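Local atomic coordinates of hypothetical acetyltransferase (Deinococcus radiodurans, PDB entry 3S6F), a protein that binds coenzyme A and is probably an N-acetyltransferase of the GNAT family. Residues A[114-117]-A[118-122]. Sequence-based numbering, arbitrary orientation.
Sequences DDVV and PFYER. With COA (coenzyme A), chain B.
The rings of Phe119 and Tyr120 stand nearly at right angles, the edge of Phe119 against a face of Tyr120, and Val116 packs against both. Phe119 CD2 sits over the centre of that Tyr120 face, 3.6 Å above its plane. Tyr120 CE1 in turn meets the Phe119 ring at its edge, in plane, as does O5B of coenzyme A. Pro118 O lies 3.7 Å above one face of the Arg122 guanidinium, offset toward its rim, in one of two Arg122 conformers. Val116, in one of its two conformers, uses both branches. CG1 approaches Tyr120 CE2 at 3.7 Å, while CG2 runs alongside Phe119 and meets its CB. Phe119 has CG anti to the backbone N (chi1 168°), which carries its ring toward coenzyme A, and its CE1 comes within 3.6 Å of COA O3A. The hydroxyl OH of Tyr120 lies 3.5 Å from COA C3P, next to the thiol end of the pantetheine arm. An alanine at Tyr120 is likely to leave Val116 CG1 and the Phe119 edge without their packing partner and to open a gap beside the arm. One residue along, Glu121 N donates a fairly straight bond (159°) to Val117 O, 2.9 Å long, and the extended Glu121 side chain brings its CD across Val117 CG1, 3.6 Å away. A water bridges Asp115 O and Phe119 N. Asp115 OD2, also in one of two conformers, accepts a weak bond from the adenine amine N6A, 3.1 Å away. Tyr120 also packs on Leu79, Met95 and Met131 of the second subunit. Residues 114-116 lead from strand 107-112 of the GNAT fold into helix 117-122, which lies along the coenzyme A site.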
loop_
_atom_site.group_PDB
_atom_site.type_symbol
_atom_site.label_atom_id
_atom_site.label_comp_id
_atom_site.label_asym_id
_atom_site.label_seq_id
_atom_site.Cartn_x
_atom_site.Cartn_y
_atom_site.Cartn_z
ATOM N N ASP A 114 -7.607 7.582 15.167
ATOM C CA ASP A 114 -8.361 6.863 16.180
ATOM C C ASP A 114 -9.883 6.870 15.975
ATOM O O ASP A 114 -10.550 5.869 16.205
ATOM C CB ASP A 114 -8.078 7.465 17.570
ATOM C CG ASP A 114 -6.676 7.132 18.101
ATOM O OD1 ASP A 114 -5.950 6.279 17.517
ATOM O OD2 ASP A 114 -6.282 7.725 19.134
ATOM N N ASP A 115 -10.419 7.981 15.483
ATOM C CA ASP A 115 -11.873 8.167 15.409
ATOM C C ASP A 115 -12.580 7.163 14.498
ATOM O O ASP A 115 -13.732 6.802 14.736
ATOM C CB ASP A 115 -12.243 9.627 15.024
ATOM C CG ASP A 115 -11.770 10.041 13.627
ATOM O OD1 ASP A 115 -10.898 9.378 13.027
ATOM O OD2 ASP A 115 -12.249 11.086 13.127
ATOM N N VAL A 116 -11.897 6.683 13.439
ATOM C CA VAL A 116 -12.519 5.796 12.464
ATOM C C VAL A 116 -12.149 4.308 12.691
ATOM O O VAL A 116 -12.588 3.416 11.963
ATOM C CB VAL A 116 -12.169 6.307 11.059
ATOM C CG1 VAL A 116 -10.769 5.975 10.724
ATOM C CG2 VAL A 116 -13.118 5.759 10.028
ATOM N N VAL A 117 -11.362 4.020 13.731
ATOM C CA VAL A 117 -11.050 2.653 14.061
ATOM C C VAL A 117 -12.300 1.753 14.140
ATOM O O VAL A 117 -12.318 0.659 13.582
ATOM C CB VAL A 117 -10.153 2.577 15.301
ATOM C CG1 VAL A 117 -10.099 1.136 15.812
ATOM C CG2 VAL A 117 -8.753 3.092 14.976
ATOM N N PRO A 118 -13.382 2.202 14.846
ATOM C CA PRO A 118 -14.531 1.307 14.929
ATOM C C PRO A 118 -15.190 0.977 13.584
ATOM O O PRO A 118 -15.641 -0.145 13.383
ATOM C CB PRO A 118 -15.504 2.047 15.887
ATOM C CG PRO A 118 -14.633 2.948 16.684
ATOM C CD PRO A 118 -13.496 3.347 15.762
ATOM N N PHE A 119 -15.178 1.922 12.648
ATOM C CA PHE A 119 -15.702 1.673 11.310
ATOM C C PHE A 119 -14.989 0.460 10.682
ATOM O O PHE A 119 -15.611 -0.397 10.073
ATOM C CB PHE A 119 -15.527 2.939 10.468
ATOM C CG PHE A 119 -15.756 2.722 8.999
ATOM C CD1 PHE A 119 -17.026 2.784 8.468
ATOM C CD2 PHE A 119 -14.722 2.493 8.125
ATOM C CE1 PHE A 119 -17.263 2.551 7.117
ATOM C CE2 PHE A 119 -14.999 2.267 6.787
ATOM C CZ PHE A 119 -16.210 2.305 6.259
ATOM N N TYR A 120 -13.677 0.449 10.810
ATOM C CA TYR A 120 -12.887 -0.622 10.230
ATOM C C TYR A 120 -12.972 -1.928 11.025
ATOM O O TYR A 120 -12.991 -3.016 10.450
ATOM C CB TYR A 120 -11.427 -0.194 10.047
ATOM C CG TYR A 120 -11.264 0.886 9.013
ATOM C CD1 TYR A 120 -11.466 0.597 7.670
ATOM C CD2 TYR A 120 -10.887 2.177 9.347
ATOM C CE1 TYR A 120 -11.338 1.573 6.674
ATOM C CE2 TYR A 120 -10.738 3.159 8.346
ATOM C CZ TYR A 120 -10.962 2.846 7.027
ATOM O OH TYR A 120 -10.783 3.794 6.040
ATOM N N GLU A 121 -13.070 -1.836 12.352
ATOM C CA GLU A 121 -13.219 -3.047 13.161
ATOM C C GLU A 121 -14.523 -3.755 12.812
ATOM O O GLU A 121 -14.568 -5.001 12.741
ATOM C CB GLU A 121 -13.144 -2.737 14.647
ATOM C CG GLU A 121 -11.704 -2.396 15.041
ATOM C CD GLU A 121 -11.486 -2.065 16.498
ATOM O OE1 GLU A 121 -12.430 -1.509 17.108
ATOM O OE2 GLU A 121 -10.344 -2.307 16.990
ATOM N N ARG A 122 -15.589 -2.977 12.524
ATOM C CA ARG A 122 -16.857 -3.636 12.187
ATOM C C ARG A 122 -16.814 -4.366 10.849
ATOM O O ARG A 122 -17.594 -5.299 10.616
ATOM C CB ARG A 122 -18.014 -2.644 12.247
ATOM C CG ARG A 122 -18.367 -2.258 13.679
ATOM C CD ARG A 122 -19.573 -1.292 13.776
ATOM N NE ARG A 122 -19.301 -0.186 14.711
ATOM C CZ ARG A 122 -19.105 1.087 14.370
ATOM N NH1 ARG A 122 -19.175 1.501 13.104
ATOM N NH2 ARG A 122 -18.874 1.973 15.324
HETATM N N1A COA B . -15.819 9.488 13.838
HETATM C C2A COA B . -16.591 8.539 14.473
HETATM N N3A COA B . -17.267 7.563 13.778
HETATM C C4A COA B . -17.177 7.564 12.424
HETATM C C5A COA B . -16.429 8.529 11.757
HETATM C C6A COA B . -15.717 9.489 12.474
HETATM N N6A COA B . -14.952 10.408 11.873
HETATM N N7A COA B . -16.537 8.273 10.426
HETATM C C8A COA B . -17.336 7.196 10.269
HETATM N N9A COA B . -17.744 6.746 11.493
HETATM C C1B COA B . -18.576 5.578 11.772
HETATM C C2B COA B . -19.880 5.950 12.467
HETATM O O2B COA B . -20.174 4.877 13.307
HETATM C C3B COA B . -20.923 5.998 11.361
HETATM O O3B COA B . -22.251 5.780 11.804
HETATM P P3B COA B . -23.240 7.037 12.083
HETATM O O7A COA B . -22.571 7.872 13.145
HETATM O O8A COA B . -23.385 7.810 10.796
HETATM O O9A COA B . -24.537 6.414 12.542
HETATM C C4B COA B . -20.390 4.884 10.474
HETATM O O4B COA B . -18.974 4.959 10.574
HETATM C C5B COA B . -20.821 5.014 9.025
HETATM O O5B COA B . -20.582 3.783 8.365
HETATM P P1A COA B . -21.101 3.644 6.842
HETATM O O1A COA B . -20.824 2.232 6.465
HETATM O O2A COA B . -22.496 4.167 6.659
HETATM O O3A COA B . -20.023 4.551 6.094
HETATM P P2A COA B . -20.196 6.022 5.474
HETATM O O4A COA B . -20.801 6.927 6.479
HETATM O O5A COA B . -20.868 5.884 4.153
HETATM O O6A COA B . -18.663 6.348 5.210
HETATM C CBP COA B . -16.520 7.127 5.924
HETATM C CCP COA B . -17.701 6.232 6.258
HETATM C CDP COA B . -15.929 6.702 4.566
HETATM C CEP COA B . -15.440 6.954 7.016
HETATM C CAP COA B . -17.061 8.568 5.894
HETATM O OAP COA B . -17.364 9.021 7.201
HETATM C C9P COA B . -16.050 9.509 5.282
HETATM O O9P COA B . -15.995 9.676 3.966
HETATM N N8P COA B . -15.248 10.222 6.060
HETATM C C7P COA B . -14.256 11.143 5.517
HETATM C C6P COA B . -13.017 10.452 4.929
HETATM C C5P COA B . -12.506 9.398 5.870
HETATM O O5P COA B . -12.363 9.665 7.066
HETATM N N4P COA B . -12.220 8.212 5.314
HETATM C C3P COA B . -11.496 7.172 6.004
HETATM C C2P COA B . -10.079 7.129 5.433
HETATM S S1P COA B . -9.071 8.577 5.900
HETATM O O HOH W 1 -15.652 4.741 13.550
#